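Local atomic coordinates of AvrRxo1-ORF1 (Xanthomonas oryzae pv. oryzicola, PDB entry 4Z8T), a protein that acts as a type III effector carrying a polynucleotide kinase domain related to zeta toxins, and interacts with AvrRxo1-ORF2. Residues 64-69 with 151-156; 140-145 with 173-178; 55-60 with 90-95. All coordinates share one frame; numbering follows the deposited sequence.

Contact 1: 64-69 with 151-156; sequences QPTLFA and IASIVV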
ATOM      1  N   GLN A  64      27.769  15.608  27.229  1.00 20.98           N
ATOM      2  CA  GLN A  64      26.981  16.186  28.310  1.00 21.16           C
ATOM      3  C   GLN A  64      25.938  15.169  28.773  1.00 18.97           C
ATOM      4  O   GLN A  64      25.688  14.190  28.064  1.00 19.16           O
ATOM      5  CB  GLN A  64      26.311  17.487  27.850  1.00 22.31           C
ATOM      6  CG  GLN A  64      25.251  17.334  26.773  1.00 26.70           C
ATOM      7  CD  GLN A  64      24.846  18.675  26.179  1.00 33.48           C
ATOM      8  OE1 GLN A  64      24.664  19.655  26.902  1.00 37.84           O
ATOM      9  NE2 GLN A  64      24.717  18.724  24.856  1.00 36.80           N
ATOM     10  N   PRO A  65      25.325  15.387  29.954  1.00 20.36           N
ATOM     11  CA  PRO A  65      24.383  14.366  30.425  1.00 17.67           C
ATOM     12  C   PRO A  65      23.251  14.170  29.429  1.00 18.27           C
ATOM     13  O   PRO A  65      22.600  15.139  29.012  1.00 18.59           O
ATOM     14  CB  PRO A  65      23.867  14.947  31.746  1.00 18.47           C
ATOM     15  CG  PRO A  65      25.036  15.733  32.247  1.00 19.38           C
ATOM     16  CD  PRO A  65      25.640  16.366  31.013  1.00 20.66           C
ATOM     17  N   THR A  66      23.061  12.917  29.019  1.00 17.10           N
ATOM     18  CA  THR A  66      22.231  12.593  27.868  1.00 16.10           C
ATOM     19  C   THR A  66      21.447  11.327  28.165  1.00 17.36           C
ATOM     20  O   THR A  66      21.944  10.415  28.838  1.00 16.87           O
ATOM     21  CB  THR A  66      23.125  12.362  26.614  1.00 17.31           C
ATOM     22  OG1 THR A  66      23.764  13.596  26.246  1.00 18.29           O
ATOM     23  CG2 THR A  66      22.311  11.885  25.414  1.00 17.58           C
ATOM     24  N   LEU A  67      20.206  11.298  27.694  1.00 15.73           N
ATOM     25  CA  LEU A  67      19.416  10.070  27.634  1.00 15.75           C
ATOM     26  C   LEU A  67      19.455   9.629  26.180  1.00 16.44           C
ATOM     27  O   LEU A  67      18.866  10.275  25.314  1.00 16.90           O
ATOM     28  CB  LEU A  67      17.969  10.347  28.080  1.00 18.21           C
ATOM     29  CG  LEU A  67      16.977   9.195  28.305  1.00 21.53           C
ATOM     30  CD1 LEU A  67      15.771   9.692  29.117  1.00 23.41           C
ATOM     31  CD2 LEU A  67      16.499   8.615  27.004  1.00 22.12           C
ATOM     32  N   PHE A  68      20.173   8.545  25.894  1.00 14.86           N
ATOM     33  CA  PHE A  68      20.185   7.997  24.542  1.00 16.37           C
ATOM     34  C   PHE A  68      18.997   7.060  24.420  1.00 15.75           C
ATOM     35  O   PHE A  68      18.901   6.069  25.155  1.00 16.41           O
ATOM     36  CB  PHE A  68      21.467   7.189  24.292  1.00 15.92           C
ATOM     37  CG  PHE A  68      22.699   8.031  24.181  1.00 15.92           C
ATOM     38  CD1 PHE A  68      23.445   8.339  25.312  1.00 16.47           C
ATOM     39  CD2 PHE A  68      23.106   8.526  22.954  1.00 17.38           C
ATOM     40  CE1 PHE A  68      24.593   9.116  25.216  1.00 16.04           C
ATOM     41  CE2 PHE A  68      24.244   9.308  22.850  1.00 20.26           C
ATOM     42  CZ  PHE A  68      24.989   9.607  23.985  1.00 17.66           C
ATOM     43  N   ALA A  69      18.078   7.383  23.515  1.00 15.73           N
ATOM     44  CA  ALA A  69      16.849   6.618  23.346  1.00 15.73           C
ATOM     45  C   ALA A  69      16.920   5.926  21.988  1.00 18.07           C
ATOM     46  O   ALA A  69      17.111   6.573  20.961  1.00 18.79           O
ATOM     47  CB  ALA A  69      15.628   7.554  23.418  1.00 17.62           C
ATOM     48  N   ILE A 151      25.359  14.398  36.317  1.00 22.56           N
ATOM     49  CA  ILE A 151      24.322  13.399  36.104  1.00 21.25           C
ATOM     50  C   ILE A 151      24.841  12.387  35.085  1.00 19.42           C
ATOM     51  O   ILE A 151      25.424  12.762  34.067  1.00 20.43           O
ATOM     52  CB  ILE A 151      23.020  14.077  35.611  1.00 24.31           C
ATOM     53  CG1 ILE A 151      22.292  14.731  36.791  1.00 24.70           C
ATOM     54  CG2 ILE A 151      22.096  13.090  34.934  1.00 23.09           C
ATOM     55  CD1 ILE A 151      21.614  13.737  37.736  1.00 26.10           C
ATOM     56  N   ALA A 152      24.638  11.101  35.360  1.00 18.68           N
ATOM     57  CA  ALA A 152      25.077  10.041  34.460  1.00 18.65           C
ATOM     58  C   ALA A 152      24.226   9.965  33.194  1.00 17.58           C
ATOM     59  O   ALA A 152      23.000   9.968  33.257  1.00 19.03           O
ATOM     60  CB  ALA A 152      25.016   8.699  35.181  1.00 17.64           C
ATOM     61  N   SER A 153      24.885   9.855  32.047  1.00 15.42           N
ATOM     62  CA  SER A 153      24.178   9.554  30.803  1.00 15.57           C
ATOM     63  C   SER A 153      23.669   8.124  30.868  1.00 17.59           C
ATOM     64  O   SER A 153      24.300   7.253  31.477  1.00 18.54           O
ATOM     65  CB  SER A 153      25.103   9.706  29.600  1.00 16.52           C
ATOM     66  OG  SER A 153      25.307  11.079  29.300  1.00 17.65           O
ATOM     67  N   ILE A 154      22.524   7.882  30.248  1.00 15.51           N
ATOM     68  CA  ILE A 154      21.901   6.563  30.305  1.00 15.46           C
ATOM     69  C   ILE A 154      21.362   6.191  28.934  1.00 15.70           C
ATOM     70  O   ILE A 154      21.184   7.044  28.068  1.00 16.11           O
ATOM     71  CB  ILE A 154      20.762   6.493  31.362  1.00 17.76           C
ATOM     72  CG1 ILE A 154      19.619   7.449  30.998  1.00 18.38           C
ATOM     73  CG2 ILE A 154      21.296   6.797  32.752  1.00 19.33           C
ATOM     74  CD1 ILE A 154      18.446   7.433  32.004  1.00 22.65           C
ATOM     75  N   VAL A 155      21.096   4.905  28.745  1.00 15.20           N
ATOM     76  CA  VAL A 155      20.589   4.419  27.467  1.00 15.54           C
ATOM     77  C   VAL A 155      19.285   3.684  27.678  1.00 19.50           C
ATOM     78  O   VAL A 155      19.209   2.778  28.509  1.00 20.14           O
ATOM     79  CB  VAL A 155      21.579   3.446  26.792  1.00 15.48           C
ATOM     80  CG1 VAL A 155      21.070   3.052  25.402  1.00 17.64           C
ATOM     81  CG2 VAL A 155      22.949   4.058  26.701  1.00 18.42           C
ATOM     82  N   VAL A 156      18.255   4.077  26.935  1.00 15.92           N
ATOM     83  CA  VAL A 156      16.954   3.429  27.027  1.00 16.88           C
ATOM     84  C   VAL A 156      16.729   2.699  25.716  1.00 19.38           C
ATOM     85  O   VAL A 156      16.667   3.302  24.649  1.00 17.47           O
ATOM     86  CB  VAL A 156      15.821   4.435  27.299  1.00 19.70           C
ATOM     87  CG1 VAL A 156      14.465   3.714  27.386  1.00 22.08           C
ATOM     88  CG2 VAL A 156      16.092   5.182  28.591  1.00 20.99           C
TER
HETATM   89  O   HOH W   1      27.731  11.756  29.296  1.00 22.46           O
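I151 meets P65 at the start of the contact: I151 O lies 3.5 Å from P65 CG, and I151 CB packs on P65 CB at 4.1 Å. S153 comes next and supplies a side-chain acceptor before regular strand pairing begins. With chi1 at -76° its OG swings back beside its own backbone N and takes the amide of T66 (T66 N to S153 OG 2.9 Å). The N-H...O angle of 135° marks a bent bond, and a water touches the same OG. I154 opens the parallel pairing: its N donates to T66 O at 3.0 Å, while its O receives F68 N at 2.8 Å. That O also lies in the plane of the F68 ring, at its edge, whereas CG2 of T66 rests over one ring face, offset toward the rim. V155 shares the F68 side of the sheet, its CG1 3.7 Å from F68 O. V156 returns to the face of L67 and I154; its N reaches F68 O at 2.7 Å in a nearly straight bond, and its CG2 packs on L67 CD2 at 3.8 Å. On this face Y169 of helix 163-176 touches both L67 and V156. A 25° angle between the strand axes fits the twist of the parallel part of the sheet, with helices on both faces, as in P-loop kinases; strand 66-71 leads into what is probably the Walker A loop.

Contact 2: 140-145 with 173-178; sequences GLRSQK and AKETGR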
ATOM      1  N   GLY A 140      16.914   4.028  40.019  1.00 22.84           N
ATOM      2  CA  GLY A 140      18.185   4.348  40.634  1.00 23.04           C
ATOM      3  C   GLY A 140      19.082   5.157  39.716  1.00 25.68           C
ATOM      4  O   GLY A 140      19.958   5.884  40.184  1.00 25.76           O
ATOM      5  N   LEU A 141      18.871   5.026  38.408  1.00 22.34           N
ATOM      6  CA  LEU A 141      19.669   5.770  37.440  1.00 21.70           C
ATOM      7  C   LEU A 141      19.241   7.220  37.340  1.00 22.94           C
ATOM      8  O   LEU A 141      20.027   8.070  36.909  1.00 22.10           O
ATOM      9  CB  LEU A 141      19.574   5.133  36.049  1.00 22.37           C
ATOM     10  CG  LEU A 141      20.353   3.831  35.865  1.00 25.19           C
ATOM     11  CD1 LEU A 141      20.104   3.236  34.480  1.00 24.05           C
ATOM     12  CD2 LEU A 141      21.821   4.099  36.075  1.00 24.46           C
ATOM     13  N   ARG A 142      17.999   7.498  37.679  1.00 21.46           N
ATOM     14  CA  ARG A 142      17.421   8.825  37.516  1.00 22.48           C
ATOM     15  C   ARG A 142      18.340   9.939  37.999  1.00 25.32           C
ATOM     16  O   ARG A 142      18.631  10.847  37.275  1.00 25.09           O
ATOM     17  CB  ARG A 142      16.046   8.900  38.188  1.00 25.91           C
ATOM     18  CG  ARG A 142      15.194  10.125  37.917  1.00 36.09           C
ATOM     19  CD  ARG A 142      13.683   9.959  38.333  1.00 40.35           C
ATOM     20  NE  ARG A 142      12.806  11.016  37.806  1.00 44.57           N
ATOM     21  CZ  ARG A 142      11.898  10.818  36.853  1.00 42.15           C
ATOM     22  NH1 ARG A 142      11.163  11.817  36.406  1.00 46.69           N
ATOM     23  NH2 ARG A 142      11.708   9.619  36.336  1.00 44.36           N
ATOM     24  N   SER A 143      18.800   9.821  39.228  1.00 24.94           N
ATOM     25  CA  SER A 143      19.675  10.847  39.794  1.00 27.05           C
ATOM     26  C   SER A 143      21.101  10.361  40.023  1.00 26.57           C
ATOM     27  O   SER A 143      21.871  10.990  40.755  1.00 27.16           O
ATOM     28  CB  SER A 143      19.075  11.403  41.089  1.00 32.92           C
ATOM     29  OG  SER A 143      18.721  10.353  41.972  1.00 38.53           O
ATOM     30  N   GLN A 144      21.457   9.250  39.377  1.00 22.23           N
ATOM     31  CA  GLN A 144      22.812   8.713  39.449  1.00 21.94           C
ATOM     32  C   GLN A 144      23.864   9.705  38.937  1.00 23.09           C
ATOM     33  O   GLN A 144      23.709  10.299  37.858  1.00 22.42           O
ATOM     34  CB  GLN A 144      22.900   7.412  38.643  1.00 21.96           C
ATOM     35  CG  GLN A 144      24.266   6.765  38.675  1.00 24.41           C
ATOM     36  CD  GLN A 144      24.631   6.274  40.058  1.00 27.31           C
ATOM     37  OE1 GLN A 144      23.850   5.570  40.701  1.00 27.65           O
ATOM     38  NE2 GLN A 144      25.811   6.657  40.532  1.00 26.75           N
ATOM     39  N   LYS A 145      24.933   9.881  39.714  1.00 21.88           N
ATOM     40  CA  LYS A 145      26.025  10.768  39.332  1.00 22.95           C
ATOM     41  C   LYS A 145      27.283   9.985  38.992  1.00 24.86           C
ATOM     42  O   LYS A 145      27.477   8.854  39.447  1.00 25.56           O
ATOM     43  CB  LYS A 145      26.367  11.728  40.477  1.00 26.95           C
ATOM     44  CG  LYS A 145      25.185  12.474  41.062  1.00 27.08           C
ATOM     45  CD  LYS A 145      24.561  13.433  40.065  1.00 27.30           C
ATOM     46  CE  LYS A 145      23.544  14.363  40.743  1.00 31.70           C
ATOM     47  NZ  LYS A 145      22.403  13.625  41.361  1.00 36.22           N
ATOM     48  N   ALA A 173      14.047  13.276  31.236  1.00 19.04           N
ATOM     49  CA  ALA A 173      15.207  14.025  30.790  1.00 19.76           C
ATOM     50  C   ALA A 173      15.162  15.475  31.288  1.00 20.31           C
ATOM     51  O   ALA A 173      16.144  15.988  31.836  1.00 21.03           O
ATOM     52  CB  ALA A 173      15.316  13.979  29.284  1.00 20.40           C
ATOM     53  N   LYS A 174      14.017  16.119  31.112  1.00 22.49           N
ATOM     54  CA  LYS A 174      13.845  17.499  31.556  1.00 22.32           C
ATOM     55  C   LYS A 174      14.097  17.652  33.054  1.00 24.35           C
ATOM     56  O   LYS A 174      14.781  18.586  33.485  1.00 26.26           O
ATOM     57  CB  LYS A 174      12.439  17.996  31.212  1.00 25.76           C
ATOM     58  CG  LYS A 174      12.194  18.208  29.712  1.00 28.79           C
ATOM     59  CD  LYS A 174      13.022  19.362  29.165  1.00 30.29           C
ATOM     60  CE  LYS A 174      12.644  19.694  27.731  1.00 30.37           C
ATOM     61  NZ  LYS A 174      13.504  20.808  27.204  1.00 32.41           N
ATOM     62  N   GLU A 175      13.558  16.729  33.842  1.00 23.19           N
ATOM     63  CA  GLU A 175      13.686  16.812  35.296  1.00 23.41           C
ATOM     64  C   GLU A 175      15.096  16.549  35.805  1.00 26.12           C
ATOM     65  O   GLU A 175      15.457  16.984  36.897  1.00 29.18           O
ATOM     66  CB  GLU A 175      12.702  15.857  35.976  1.00 27.58           C
ATOM     67  CG  GLU A 175      11.244  16.268  35.820  1.00 32.13           C
ATOM     68  CD  GLU A 175      10.285  15.257  36.425  1.00 35.20           C
ATOM     69  OE1 GLU A 175      10.745  14.184  36.866  1.00 42.19           O
ATOM     70  OE2 GLU A 175       9.067  15.529  36.458  1.00 40.00           O
ATOM     71  N   THR A 176      15.890  15.827  35.018  1.00 23.40           N
ATOM     72  CA  THR A 176      17.222  15.433  35.456  1.00 22.52           C
ATOM     73  C   THR A 176      18.325  16.158  34.709  1.00 23.37           C
ATOM     74  O   THR A 176      19.499  15.863  34.911  1.00 28.22           O
ATOM     75  CB  THR A 176      17.444  13.913  35.332  1.00 24.90           C
ATOM     76  OG1 THR A 176      17.274  13.522  33.960  1.00 22.41           O
ATOM     77  CG2 THR A 176      16.456  13.159  36.197  1.00 27.02           C
ATOM     78  N   GLY A 177      17.955  17.103  33.850  1.00 22.43           N
ATOM     79  CA  GLY A 177      18.935  17.902  33.142  1.00 23.39           C
ATOM     80  C   GLY A 177      19.699  17.110  32.095  1.00 24.10           C
ATOM     81  O   GLY A 177      20.881  17.363  31.858  1.00 25.97           O
ATOM     82  N   ARG A 178      19.029  16.148  31.471  1.00 21.15           N
ATOM     83  CA  ARG A 178      19.649  15.384  30.387  1.00 18.70           C
ATOM     84  C   ARG A 178      19.103  15.818  29.038  1.00 20.68           C
ATOM     85  O   ARG A 178      17.910  16.133  28.919  1.00 19.63           O
ATOM     86  CB  ARG A 178      19.351  13.896  30.556  1.00 18.40           C
ATOM     87  CG  ARG A 178      20.021  13.226  31.747  1.00 18.36           C
ATOM     88  CD  ARG A 178      19.691  11.745  31.726  1.00 19.37           C
ATOM     89  NE  ARG A 178      20.417  10.972  32.732  1.00 20.16           N
ATOM     90  CZ  ARG A 178      19.943  10.645  33.931  1.00 21.25           C
ATOM     91  NH1 ARG A 178      18.731  11.035  34.315  1.00 21.31           N
ATOM     92  NH2 ARG A 178      20.693   9.927  34.753  1.00 21.39           N
TER
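The carbonyl oxygen of L141 is gripped twice, from opposite faces of its plane: by the amide of Q144, which closes a type I beta turn, and by NH2 of R178, with R178 NH2 to L141 O at 2.9 Å. The same guanidinium reaches the next carbonyl through its other terminal nitrogen, R178 NH1 to R142 O at 3.0 Å. Neither oxygen lies exactly in the guanidinium plane; they are tilted 20° and 18° from it, so the pair is held near its edge. NH2 also donates to A152 O, and these several carbonyl acceptors fix the rotation of the buried group. T176 packs alongside: T176 CG2 lies 3.7 Å from R142 CG, the two side chains crossing at about a right angle, while its OG1 is bonded mainly to L172 O. Farther out, R142 extends its chain to E175, and the guanidinium and carboxylate planes of this salt bridge are 62° apart; its very short modelled separation is doubtful. G177, at positive phi, completes a Schellman motif that ends helix 163-176, after which R178 points toward 140-145. Two helix C-terminal regions thus meet at the sheet edge through an arginine binding the carbonyls of a beta turn.

Contact 3: 55-60 with 90-95; sequences AESLES and AAALKK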
ATOM      1  N   ALA A  55      28.445   5.385  31.626  1.00 18.32           N
ATOM      2  CA  ALA A  55      28.367   6.808  31.941  1.00 17.90           C
ATOM      3  C   ALA A  55      29.740   7.461  32.041  1.00 18.41           C
ATOM      4  O   ALA A  55      29.934   8.584  31.568  1.00 20.47           O
ATOM      5  CB  ALA A  55      27.574   7.028  33.218  1.00 18.02           C
ATOM      6  N   GLU A  56      30.695   6.768  32.649  1.00 20.44           N
ATOM      7  CA  GLU A  56      32.029   7.343  32.784  1.00 19.76           C
ATOM      8  C   GLU A  56      32.724   7.410  31.434  1.00 19.77           C
ATOM      9  O   GLU A  56      33.450   8.370  31.160  1.00 21.18           O
ATOM     10  CB  GLU A  56      32.881   6.545  33.776  1.00 21.26           C
ATOM     11  CG  GLU A  56      32.411   6.593  35.226  1.00 25.26           C
ATOM     12  CD  GLU A  56      32.649   7.929  35.914  1.00 26.20           C
ATOM     13  OE1 GLU A  56      33.236   8.849  35.304  1.00 31.03           O
ATOM     14  OE2 GLU A  56      32.246   8.061  37.092  1.00 29.04           O
ATOM     15  N   SER A  57      32.507   6.405  30.581  1.00 20.23           N
ATOM     16  CA  SER A  57      33.049   6.452  29.218  1.00 19.87           C
ATOM     17  C   SER A  57      32.512   7.634  28.438  1.00 18.69           C
ATOM     18  O   SER A  57      33.284   8.386  27.838  1.00 19.66           O
ATOM     19  CB  SER A  57      32.760   5.153  28.451  1.00 18.11           C
ATOM     20  OG  SER A  57      33.271   5.210  27.121  1.00 20.50           O
ATOM     21  N   LEU A  58      31.188   7.789  28.447  1.00 17.30           N
ATOM     22  CA  LEU A  58      30.544   8.884  27.730  1.00 18.13           C
ATOM     23  C   LEU A  58      31.029  10.248  28.221  1.00 17.01           C
ATOM     24  O   LEU A  58      31.299  11.133  27.415  1.00 19.72           O
ATOM     25  CB  LEU A  58      29.025   8.776  27.874  1.00 17.26           C
ATOM     26  CG  LEU A  58      28.439   7.556  27.158  1.00 18.21           C
ATOM     27  CD1 LEU A  58      27.032   7.232  27.671  1.00 17.21           C
ATOM     28  CD2 LEU A  58      28.408   7.781  25.639  1.00 15.84           C
ATOM     29  N   GLU A  59      31.156  10.413  29.535  1.00 18.53           N
ATOM     30  CA  GLU A  59      31.576  11.714  30.071  1.00 19.44           C
ATOM     31  C   GLU A  59      33.022  12.031  29.701  1.00 21.10           C
ATOM     32  O   GLU A  59      33.360  13.169  29.346  1.00 20.84           O
ATOM     33  CB  GLU A  59      31.393  11.764  31.589  1.00 19.73           C
ATOM     34  CG  GLU A  59      31.835  13.091  32.199  1.00 24.36           C
ATOM     35  CD  GLU A  59      31.622  13.119  33.683  1.00 29.29           C
ATOM     36  OE1 GLU A  59      30.487  12.834  34.113  1.00 27.25           O
ATOM     37  OE2 GLU A  59      32.591  13.418  34.417  1.00 31.44           O
ATOM     38  N   SER A  60      33.872  11.016  29.780  1.00 19.39           N
ATOM     39  CA  SER A  60      35.274  11.153  29.414  1.00 22.33           C
ATOM     40  C   SER A  60      35.410  11.546  27.951  1.00 21.99           C
ATOM     41  O   SER A  60      36.364  12.226  27.563  1.00 21.58           O
ATOM     42  CB  SER A  60      35.999   9.838  29.664  1.00 22.89           C
ATOM     43  OG  SER A  60      37.369   9.952  29.335  1.00 27.98           O
ATOM     44  N   ALA A  90      28.846   3.844  20.871  1.00 16.54           N
ATOM     45  CA  ALA A  90      29.520   2.627  20.420  1.00 17.68           C
ATOM     46  C   ALA A  90      30.791   2.393  21.216  1.00 20.03           C
ATOM     47  O   ALA A  90      31.082   1.257  21.609  1.00 20.89           O
ATOM     48  CB  ALA A  90      29.832   2.691  18.943  1.00 18.90           C
ATOM     49  N   ALA A  91      31.549   3.462  21.454  1.00 19.65           N
ATOM     50  CA  ALA A  91      32.784   3.364  22.221  1.00 17.86           C
ATOM     51  C   ALA A  91      32.504   2.910  23.648  1.00 21.49           C
ATOM     52  O   ALA A  91      33.267   2.135  24.237  1.00 22.40           O
ATOM     53  CB  ALA A  91      33.502   4.721  22.221  1.00 19.62           C
ATOM     54  N   ALA A  92      31.423   3.423  24.226  1.00 17.44           N
ATOM     55  CA  ALA A  92      31.044   3.050  25.577  1.00 18.52           C
ATOM     56  C   ALA A  92      30.559   1.605  25.670  1.00 20.72           C
ATOM     57  O   ALA A  92      30.955   0.869  26.576  1.00 21.29           O
ATOM     58  CB  ALA A  92      29.979   4.002  26.099  1.00 20.04           C
ATOM     59  N   LEU A  93      29.682   1.208  24.757  1.00 19.26           N
ATOM     60  CA  LEU A  93      29.132  -0.145  24.778  1.00 20.69           C
ATOM     61  C   LEU A  93      30.220  -1.191  24.565  1.00 23.47           C
ATOM     62  O   LEU A  93      30.097  -2.328  25.023  1.00 24.21           O
ATOM     63  CB  LEU A  93      28.049  -0.297  23.715  1.00 20.90           C
ATOM     64  CG  LEU A  93      26.745   0.453  24.000  1.00 20.27           C
ATOM     65  CD1 LEU A  93      25.845   0.495  22.761  1.00 21.44           C
ATOM     66  CD2 LEU A  93      26.015  -0.177  25.184  1.00 22.85           C
ATOM     67  N   LYS A  94      31.283  -0.814  23.874  1.00 20.98           N
ATOM     68  CA  LYS A  94      32.396  -1.739  23.689  1.00 24.33           C
ATOM     69  C   LYS A  94      32.979  -2.124  25.048  1.00 27.54           C
ATOM     70  O   LYS A  94      33.334  -3.284  25.277  1.00 31.49           O
ATOM     71  CB  LYS A  94      33.463  -1.110  22.799  1.00 26.56           C
ATOM     72  CG  LYS A  94      34.462  -2.094  22.228  1.00 35.71           C
ATOM     73  CD  LYS A  94      35.508  -1.360  21.408  1.00 36.94           C
ATOM     74  CE  LYS A  94      36.479  -2.333  20.763  1.00 42.92           C
ATOM     75  NZ  LYS A  94      37.525  -1.608  19.995  1.00 44.87           N
ATOM     76  N   LYS A  95      33.032  -1.161  25.962  1.00 23.48           N
ATOM     77  CA  LYS A  95      33.645  -1.373  27.276  1.00 25.17           C
ATOM     78  C   LYS A  95      32.817  -2.275  28.190  1.00 27.97           C
ATOM     79  O   LYS A  95      33.338  -2.835  29.151  1.00 30.85           O
ATOM     80  CB  LYS A  95      33.920  -0.026  27.954  1.00 24.36           C
ATOM     81  CG  LYS A  95      34.935   0.821  27.206  1.00 27.67           C
ATOM     82  CD  LYS A  95      35.101   2.199  27.850  1.00 28.78           C
ATOM     83  CE  LYS A  95      36.017   3.088  27.010  1.00 29.94           C
ATOM     84  NZ  LYS A  95      35.873   4.555  27.295  1.00 33.32           N
TER
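S57 and A92 form the tight part of this contact, where two small side chains let helices 55-60 and 90-95 come close. S57 CA and A92 CA are 5.4 Å apart, the nearest such pair, and the short helical axes approach to 8.7 Å. The axes make 146° with each other, so the helices run roughly antiparallel with a marked inclination. In both residues the bond to CB points at the other helix, with S57 CB and A92 CB 3.8 Å apart. The S57 hydroxyl stands anti to its backbone N, chi1 179°, which carries OG across to the other helix: S57 OG is 3.5 Å from A92 CA. L58 closes one flank, its CG 4.0 Å from A92 CB, with CD2 lying almost as near to the same methyl. The A92 methyl thus packs against both the serine and the leucine branch, and all three residues are buried.

Toward solvent the contact thins to a single long side chain. K95 is exposed; beyond CG its chain is extended, and it runs back over S57, CD passing 3.8 Å from S57 CB before the ammonium donates to the hydroxyl, K95 NZ to S57 OG 2.7 Å. This bond gives the buried hydroxyl a partner from an otherwise exposed side chain, whose CD and CE lie alongside it.

Around the pair, L54 of helix 34-60 continues the packing against A92 and L93. Another side of helix 34-60 faces the loop before strand 154-157: E56 and E59 bond to G147, T146 and S148, and A55 touches A152. L58 reaches S153, just before that strand, and F68 on strand 66-71, placing helix 34-60 between helix 87-95 and the edge of the sheet.

From the N terminus, helix 34-60 enters contact 3 first and then leads directly into strand 66-71, the first partner of contact 1. Contact 3 closes when helix 87-95 returns to helix 34-60, completing a loop that contains strand 66-71 and helix 78-85. Contact 1 closes later, at strand 154-157, and so crosses contact 3. Contact 2 opens at the end of helix 123-141, before contact 1 has closed, and closes at the end of helix 163-176; these two also cross. Contacts 3 and 2 follow in series and do not touch, their centres about 17 Å apart. Contact 1 touches both, tying the helix pair 55-60 with 90-95 to the helix ends of contact 2 through the sheet edge.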